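Local coordinates for protein putative enoyl-CoA hydratase (Streptomyces coelicolor A3, PDB 3G64) that probably acts on acyl-CoA thioesters, as a putative enoyl-CoA hydratase of the crotonase family that assembles as a trimer, at residues A108-V116 / A225-A233; A124-L133 / T144-R152. All coordinates share one frame; numbering follows the deposited sequence.

Interaction 1. Residues A108-V116 / A225-A233; sequences AVRECPFPV and AQTKALLTA
Helix 221-234 packs against the C-terminal end of helix 92-111 and the turn that follows it, the two backbones coming nearest where the CA atoms of Pro113 and Ala225 lie 5.0 Å apart. In this crotonase-family domain the segment 108-116 is the connection from that helix into strand 116-120 of the six-stranded sheet, with Pro113 at the centre of an inverse gamma turn. Lys228 is the main link. Its CG stands anti to the backbone N (chi1 171°) and the chain runs on fully extended, which carries NZ deep into the bend between helix and strand. There Lys228 NZ bridges a carbonyl of the last helical turn, Val109 O at 2.9 Å, and one beyond the gamma turn, Phe114 O at 2.9 Å. The first bond is almost collinear with its C=O, 173° at the oxygen; the second donor is tilted from the carbonyl plane. The buried ammonium also forms a salt bridge with Asp136, which pairs with Arg110 as well, so this carboxylate probably offsets both positive charges. Arg110 further donates from NH1 to Ala134 O. One turn on from Lys228, Thr232 OG1 accepts a weak hydrogen bond of 2.8 Å from Arg110 NH2. At the opposite end of the contact the methyl CB of Ala225 rests 3.5 Å from Pro113 O.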
loop_
_atom_site.group_PDB
_atom_site.type_symbol
_atom_site.label_atom_id
_atom_site.label_comp_id
_atom_site.label_asym_id
_atom_site.label_seq_id
_atom_site.Cartn_x
_atom_site.Cartn_y
_atom_site.Cartn_z
ATOM N N ALA A 108 -6.513 -15.778 11.696
ATOM C CA ALA A 108 -6.432 -17.192 11.324
ATOM C C ALA A 108 -6.624 -17.371 9.798
ATOM O O ALA A 108 -5.960 -18.202 9.173
ATOM C CB ALA A 108 -7.471 -18.000 12.089
ATOM N N VAL A 109 -7.505 -16.580 9.186
ATOM C CA VAL A 109 -7.612 -16.639 7.727
ATOM C C VAL A 109 -6.300 -16.213 7.081
ATOM O O VAL A 109 -5.825 -16.852 6.145
ATOM C CB VAL A 109 -8.776 -15.791 7.166
ATOM C CG1 VAL A 109 -8.716 -15.749 5.619
ATOM C CG2 VAL A 109 -10.106 -16.366 7.610
ATOM N N ARG A 110 -5.696 -15.136 7.585
ATOM C CA ARG A 110 -4.430 -14.666 7.029
ATOM C C ARG A 110 -3.269 -15.671 7.225
ATOM O O ARG A 110 -2.289 -15.639 6.462
ATOM C CB ARG A 110 -4.048 -13.276 7.615
ATOM C CG ARG A 110 -5.080 -12.126 7.224
ATOM C CD ARG A 110 -5.252 -11.998 5.673
ATOM N NE ARG A 110 -3.962 -12.126 4.970
ATOM C CZ ARG A 110 -3.794 -12.756 3.802
ATOM N NH1 ARG A 110 -4.832 -13.324 3.178
ATOM N NH2 ARG A 110 -2.581 -12.841 3.256
ATOM N N GLU A 111 -3.365 -16.532 8.234
ATOM C CA GLU A 111 -2.215 -17.360 8.603
ATOM C C GLU A 111 -2.328 -18.846 8.261
ATOM O O GLU A 111 -1.354 -19.573 8.411
ATOM C CB GLU A 111 -1.876 -17.207 10.106
ATOM C CG GLU A 111 -1.231 -15.872 10.458
ATOM C CD GLU A 111 -0.872 -15.739 11.942
ATOM O OE1 GLU A 111 -1.228 -16.617 12.757
ATOM O OE2 GLU A 111 -0.225 -14.734 12.293
ATOM N N CYS A 112 -3.501 -19.304 7.835
ATOM C CA CYS A 112 -3.695 -20.729 7.592
ATOM C C CYS A 112 -2.915 -21.173 6.354
ATOM O O CYS A 112 -2.881 -20.455 5.354
ATOM C CB CYS A 112 -5.182 -21.065 7.441
ATOM S SG CYS A 112 -6.060 -20.179 6.099
ATOM N N PRO A 113 -2.304 -22.372 6.420
ATOM C CA PRO A 113 -1.363 -22.863 5.403
ATOM C C PRO A 113 -2.049 -23.353 4.110
ATOM O O PRO A 113 -1.719 -24.424 3.614
ATOM C CB PRO A 113 -0.663 -24.020 6.111
ATOM C CG PRO A 113 -1.712 -24.549 7.081
ATOM C CD PRO A 113 -2.529 -23.341 7.509
ATOM N N PHE A 114 -2.970 -22.563 3.574
ATOM C CA PHE A 114 -3.641 -22.865 2.306
ATOM C C PHE A 114 -4.389 -21.621 1.924
ATOM O O PHE A 114 -4.788 -20.846 2.793
ATOM C CB PHE A 114 -4.621 -24.047 2.405
ATOM C CG PHE A 114 -5.474 -24.048 3.653
ATOM C CD1 PHE A 114 -6.634 -23.285 3.725
ATOM C CD2 PHE A 114 -5.111 -24.823 4.756
ATOM C CE1 PHE A 114 -7.418 -23.282 4.886
ATOM C CE2 PHE A 114 -5.872 -24.835 5.913
ATOM C CZ PHE A 114 -7.039 -24.054 5.984
ATOM N N PRO A 115 -4.582 -21.424 0.618
ATOM C CA PRO A 115 -5.333 -20.284 0.096
ATOM C C PRO A 115 -6.811 -20.362 0.478
ATOM O O PRO A 115 -7.436 -21.439 0.479
ATOM C CB PRO A 115 -5.206 -20.414 -1.447
ATOM C CG PRO A 115 -4.492 -21.693 -1.705
ATOM C CD PRO A 115 -4.094 -22.345 -0.425
ATOM N N VAL A 116 -7.361 -19.201 0.793
ATOM C CA VAL A 116 -8.768 -19.087 1.119
ATOM C C VAL A 116 -9.416 -18.244 0.038
ATOM O O VAL A 116 -8.880 -17.192 -0.340
ATOM C CB VAL A 116 -8.936 -18.435 2.516
ATOM C CG1 VAL A 116 -10.411 -18.100 2.793
ATOM C CG2 VAL A 116 -8.354 -19.365 3.586
ATOM N N ALA A 225 1.431 -22.322 -0.167
ATOM C CA ALA A 225 1.261 -21.996 1.233
ATOM C C ALA A 225 2.373 -21.025 1.689
ATOM O O ALA A 225 2.104 -20.037 2.375
ATOM C CB ALA A 225 1.259 -23.276 2.081
ATOM N N GLN A 226 3.610 -21.302 1.285
ATOM C CA GLN A 226 4.712 -20.402 1.568
ATOM C C GLN A 226 4.593 -19.063 0.840
ATOM O O GLN A 226 5.083 -18.060 1.328
ATOM C CB GLN A 226 6.070 -21.057 1.293
ATOM C CG GLN A 226 6.454 -22.114 2.341
ATOM C CD GLN A 226 6.370 -21.568 3.781
ATOM O OE1 GLN A 226 5.379 -21.773 4.470
ATOM N NE2 GLN A 226 7.411 -20.858 4.216
ATOM N N THR A 227 3.960 -19.036 -0.321
ATOM C CA THR A 227 3.724 -17.753 -0.983
ATOM C C THR A 227 2.823 -16.877 -0.093
ATOM O O THR A 227 3.073 -15.672 0.091
ATOM C CB THR A 227 3.035 -17.936 -2.379
ATOM O OG1 THR A 227 3.913 -18.672 -3.256
ATOM C CG2 THR A 227 2.719 -16.570 -3.015
ATOM N N LYS A 228 1.774 -17.488 0.450
ATOM C CA LYS A 228 0.841 -16.777 1.303
ATOM C C LYS A 228 1.541 -16.350 2.608
ATOM O O LYS A 228 1.403 -15.216 3.057
ATOM C CB LYS A 228 -0.365 -17.666 1.608
ATOM C CG LYS A 228 -1.295 -17.090 2.661
ATOM C CD LYS A 228 -2.580 -17.910 2.734
ATOM C CE LYS A 228 -3.466 -17.430 3.858
ATOM N NZ LYS A 228 -4.810 -18.090 3.761
ATOM N N ALA A 229 2.286 -17.277 3.203
ATOM C CA ALA A 229 3.026 -16.999 4.429
ATOM C C ALA A 229 3.995 -15.822 4.257
ATOM O O ALA A 229 4.109 -14.981 5.144
ATOM C CB ALA A 229 3.791 -18.279 4.920
ATOM N N LEU A 230 4.672 -15.729 3.117
ATOM C CA LEU A 230 5.641 -14.633 2.932
ATOM C C LEU A 230 4.974 -13.286 2.637
ATOM O O LEU A 230 5.439 -12.251 3.095
ATOM C CB LEU A 230 6.710 -14.982 1.875
ATOM C CG LEU A 230 7.962 -15.639 2.502
ATOM C CD1 LEU A 230 7.612 -16.843 3.388
ATOM C CD2 LEU A 230 8.940 -16.052 1.440
ATOM N N LEU A 231 3.891 -13.299 1.866
ATOM C CA LEU A 231 3.109 -12.080 1.661
ATOM C C LEU A 231 2.650 -11.515 3.010
ATOM O O LEU A 231 2.812 -10.329 3.324
ATOM C CB LEU A 231 1.869 -12.384 0.797
ATOM C CG LEU A 231 2.153 -12.429 -0.704
ATOM C CD1 LEU A 231 1.021 -13.159 -1.469
ATOM C CD2 LEU A 231 2.408 -11.020 -1.240
ATOM N N THR A 232 2.074 -12.391 3.807
ATOM C CA THR A 232 1.522 -11.993 5.086
ATOM C C THR A 232 2.586 -11.471 6.039
ATOM O O THR A 232 2.436 -10.395 6.629
ATOM C CB THR A 232 0.773 -13.180 5.714
ATOM O OG1 THR A 232 -0.422 -13.414 4.956
ATOM C CG2 THR A 232 0.400 -12.893 7.133
ATOM N N ALA A 233 3.658 -12.236 6.210
ATOM C CA ALA A 233 4.723 -11.808 7.131
ATOM C C ALA A 233 5.383 -10.523 6.666
ATOM O O ALA A 233 5.692 -9.666 7.482
ATOM C CB ALA A 233 5.798 -12.928 7.294
#

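Interaction 2. Residues A124-L133 / T144-R152; sequences AAGAGAVLAL and TRFAFLFTR
A parallel pairing of strands 123-125 and 145-147, extended by helix 127-134 packing on aromatic side chains, forms this buried contact in the small three-stranded sheet of the crotonase fold. Ala124 N donates to Arg145 O in a nearly straight bond (2.9 Å, 176°), and Ala124 O in turn accepts from Ala147 N. Gly126 N, at the N-cap position of the helix, reaches Ala147 O at 2.9 Å. Its positive phi suits glycine, and Phe150 CZ lies 3.5 Å from Gly126 C. Three phenylalanines receive the helix differently. Phe146 turns its edge to the methyls of Ala129 and Ala132, with CE1 4.0 Å from Ala132 CB. Phe148 has CG beside the backbone N (chi1 -66°), which swings its ring beneath the helix, where Ala129 CB makes a CH-pi contact 3.9 Å from the ring centroid; Leu133 CD2 meets the same ring obliquely. Val130 CG2 sits at the edge of Phe150, 3.6 Å from CZ. A serine in place of Phe148 would probably leave Ala129 and Leu133 without their aromatic partner and open a gap beneath the helix. Between these two segments the hydrogen bonds are thus all backbone and set the strand register, while side chains of helix 127-134 meet the rings through apolar contacts.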
loop_
_atom_site.group_PDB
_atom_site.type_symbol
_atom_site.label_atom_id
_atom_site.label_comp_id
_atom_site.label_asym_id
_atom_site.label_seq_id
_atom_site.Cartn_x
_atom_site.Cartn_y
_atom_site.Cartn_z
ATOM N N ALA A 124 -22.094 -8.189 1.170
ATOM C CA ALA A 124 -21.051 -8.574 2.120
ATOM C C ALA A 124 -20.778 -7.348 2.981
ATOM O O ALA A 124 -20.071 -6.421 2.567
ATOM C CB ALA A 124 -19.774 -9.013 1.371
ATOM N N ALA A 125 -21.363 -7.338 4.169
ATOM C CA ALA A 125 -21.405 -6.152 4.993
ATOM C C ALA A 125 -20.788 -6.452 6.349
ATOM O O ALA A 125 -20.887 -7.581 6.861
ATOM C CB ALA A 125 -22.873 -5.690 5.172
ATOM N N GLY A 126 -20.169 -5.442 6.944
ATOM C CA GLY A 126 -19.693 -5.593 8.305
ATOM C C GLY A 126 -18.687 -6.718 8.375
ATOM O O GLY A 126 -17.787 -6.766 7.556
ATOM N N ALA A 127 -18.841 -7.638 9.330
ATOM C CA ALA A 127 -17.914 -8.783 9.419
ATOM C C ALA A 127 -17.844 -9.558 8.116
ATOM O O ALA A 127 -16.792 -10.103 7.769
ATOM C CB ALA A 127 -18.300 -9.720 10.582
ATOM N N GLY A 128 -18.949 -9.585 7.363
ATOM C CA GLY A 128 -18.959 -10.269 6.070
ATOM C C GLY A 128 -17.964 -9.675 5.076
ATOM O O GLY A 128 -17.254 -10.382 4.356
ATOM N N ALA A 129 -17.896 -8.350 5.053
ATOM C CA ALA A 129 -16.935 -7.669 4.203
ATOM C C ALA A 129 -15.493 -7.892 4.697
ATOM O O ALA A 129 -14.570 -7.984 3.891
ATOM C CB ALA A 129 -17.266 -6.145 4.151
ATOM N N VAL A 130 -15.285 -8.000 6.012
ATOM C CA VAL A 130 -13.902 -8.163 6.494
ATOM C C VAL A 130 -13.413 -9.579 6.263
ATOM O O VAL A 130 -12.239 -9.788 5.936
ATOM C CB VAL A 130 -13.694 -7.755 7.977
ATOM C CG1 VAL A 130 -12.138 -7.749 8.337
ATOM C CG2 VAL A 130 -14.307 -6.384 8.229
ATOM N N LEU A 131 -14.307 -10.552 6.422
ATOM C CA LEU A 131 -13.960 -11.929 6.086
ATOM C C LEU A 131 -13.590 -12.031 4.602
ATOM O O LEU A 131 -12.607 -12.669 4.244
ATOM C CB LEU A 131 -15.141 -12.854 6.392
ATOM C CG LEU A 131 -15.351 -13.085 7.895
ATOM C CD1 LEU A 131 -16.563 -13.998 8.113
ATOM C CD2 LEU A 131 -14.066 -13.678 8.530
ATOM N N ALA A 132 -14.362 -11.373 3.749
ATOM C CA ALA A 132 -14.033 -11.342 2.326
ATOM C C ALA A 132 -12.652 -10.699 2.115
ATOM O O ALA A 132 -11.814 -11.212 1.385
ATOM C CB ALA A 132 -15.112 -10.577 1.546
ATOM N N LEU A 133 -12.419 -9.574 2.778
ATOM C CA LEU A 133 -11.162 -8.848 2.618
ATOM C C LEU A 133 -9.954 -9.684 3.092
ATOM O O LEU A 133 -8.855 -9.558 2.559
ATOM C CB LEU A 133 -11.265 -7.537 3.431
ATOM C CG LEU A 133 -10.138 -6.505 3.388
ATOM C CD1 LEU A 133 -9.990 -5.973 1.955
ATOM C CD2 LEU A 133 -10.457 -5.377 4.374
ATOM N N THR A 144 -22.408 -8.214 -6.406
ATOM C CA THR A 144 -21.663 -8.104 -5.138
ATOM C C THR A 144 -21.618 -6.668 -4.629
ATOM O O THR A 144 -21.273 -5.749 -5.382
ATOM C CB THR A 144 -20.221 -8.613 -5.299
ATOM O OG1 THR A 144 -20.247 -10.009 -5.621
ATOM C CG2 THR A 144 -19.417 -8.388 -3.999
ATOM N N ARG A 145 -22.010 -6.482 -3.370
ATOM C CA ARG A 145 -22.007 -5.175 -2.718
ATOM C C ARG A 145 -21.293 -5.216 -1.347
ATOM O O ARG A 145 -21.847 -5.749 -0.375
ATOM C CB ARG A 145 -23.433 -4.699 -2.453
ATOM C CG ARG A 145 -24.349 -4.742 -3.675
ATOM C CD ARG A 145 -25.803 -4.417 -3.314
ATOM N NE ARG A 145 -26.182 -3.442 -4.303
ATOM C CZ ARG A 145 -26.595 -2.203 -4.067
ATOM N NH1 ARG A 145 -26.833 -1.760 -2.832
ATOM N NH2 ARG A 145 -26.819 -1.419 -5.111
ATOM N N PHE A 146 -20.098 -4.631 -1.272
ATOM C CA PHE A 146 -19.364 -4.481 -0.011
ATOM C C PHE A 146 -19.843 -3.266 0.762
ATOM O O PHE A 146 -20.113 -2.200 0.180
ATOM C CB PHE A 146 -17.871 -4.241 -0.260
ATOM C CG PHE A 146 -17.151 -5.365 -0.913
ATOM C CD1 PHE A 146 -16.463 -6.306 -0.150
ATOM C CD2 PHE A 146 -17.079 -5.438 -2.315
ATOM C CE1 PHE A 146 -15.717 -7.343 -0.775
ATOM C CE2 PHE A 146 -16.347 -6.471 -2.949
ATOM C CZ PHE A 146 -15.682 -7.428 -2.173
ATOM N N ALA A 147 -19.931 -3.408 2.074
ATOM C CA ALA A 147 -20.170 -2.245 2.902
ATOM C C ALA A 147 -19.445 -2.401 4.235
ATOM O O ALA A 147 -19.698 -3.335 4.985
ATOM C CB ALA A 147 -21.699 -2.028 3.114
ATOM N N PHE A 148 -18.510 -1.500 4.510
ATOM C CA PHE A 148 -17.758 -1.563 5.778
ATOM C C PHE A 148 -18.445 -0.650 6.747
ATOM O O PHE A 148 -17.971 0.451 6.999
ATOM C CB PHE A 148 -16.298 -1.151 5.534
ATOM C CG PHE A 148 -15.550 -2.126 4.660
ATOM C CD1 PHE A 148 -14.884 -3.213 5.225
ATOM C CD2 PHE A 148 -15.560 -1.992 3.288
ATOM C CE1 PHE A 148 -14.198 -4.131 4.417
ATOM C CE2 PHE A 148 -14.874 -2.915 2.471
ATOM C CZ PHE A 148 -14.193 -3.982 3.052
ATOM N N LEU A 149 -19.594 -1.096 7.252
ATOM C CA LEU A 149 -20.548 -0.199 7.878
ATOM C C LEU A 149 -20.515 -0.149 9.431
ATOM O O LEU A 149 -21.492 0.198 10.076
ATOM C CB LEU A 149 -21.952 -0.486 7.333
ATOM C CG LEU A 149 -22.330 -1.956 7.275
ATOM C CD1 LEU A 149 -22.174 -2.584 8.690
ATOM C CD2 LEU A 149 -23.756 -2.110 6.721
ATOM N N PHE A 150 -19.370 -0.471 10.029
ATOM C CA PHE A 150 -19.250 -0.370 11.493
ATOM C C PHE A 150 -19.640 0.974 12.096
ATOM O O PHE A 150 -20.298 1.028 13.154
ATOM C CB PHE A 150 -17.809 -0.743 11.889
ATOM C CG PHE A 150 -17.398 -2.064 11.316
ATOM C CD1 PHE A 150 -17.945 -3.234 11.822
ATOM C CD2 PHE A 150 -16.564 -2.129 10.215
ATOM C CE1 PHE A 150 -17.620 -4.467 11.271
ATOM C CE2 PHE A 150 -16.219 -3.358 9.661
ATOM C CZ PHE A 150 -16.743 -4.531 10.207
ATOM N N THR A 151 -19.231 2.074 11.469
ATOM C CA THR A 151 -19.553 3.362 12.069
ATOM C C THR A 151 -21.075 3.589 12.089
ATOM O O THR A 151 -21.579 4.389 12.883
ATOM C CB THR A 151 -18.857 4.537 11.378
ATOM O OG1 THR A 151 -19.288 4.611 10.026
ATOM C CG2 THR A 151 -17.320 4.414 11.439
ATOM N N ARG A 152 -21.818 2.891 11.221
ATOM C CA ARG A 152 -23.287 3.042 11.239
ATOM C C ARG A 152 -23.946 2.424 12.467
ATOM O O ARG A 152 -25.141 2.678 12.713
ATOM C CB ARG A 152 -23.952 2.381 10.032
ATOM C CG ARG A 152 -23.285 2.701 8.765
ATOM C CD ARG A 152 -23.945 3.771 8.079
ATOM N NE ARG A 152 -23.505 3.777 6.686
ATOM C CZ ARG A 152 -24.099 4.467 5.725
ATOM N NH1 ARG A 152 -25.190 5.162 5.996
ATOM N NH2 ARG A 152 -23.604 4.468 4.506
#

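Interaction 2 is nested along the chain within the loop that interaction 1 closes: the order is 108-116, 124-133, 144-152, 225-233. Their centres lie 22 Å apart and the nearest atoms about 5 Å, without touching. Strand 116-120 connects them, since segment 108-116 leads into it and its Leu120 packs on Ala132 and Phe146. Interaction 1 therefore joins the later helix 221-234 to the connection that leads from helix 92-111 into the interior strand 116-120 of the six-stranded sheet, whereas interaction 2 ties helix 127-134 to the three-stranded sheet. Both also approach subunit boundaries: Thr227 packs on Thr151 of a neighbouring subunit, so the two regions meet again across the trimer interface.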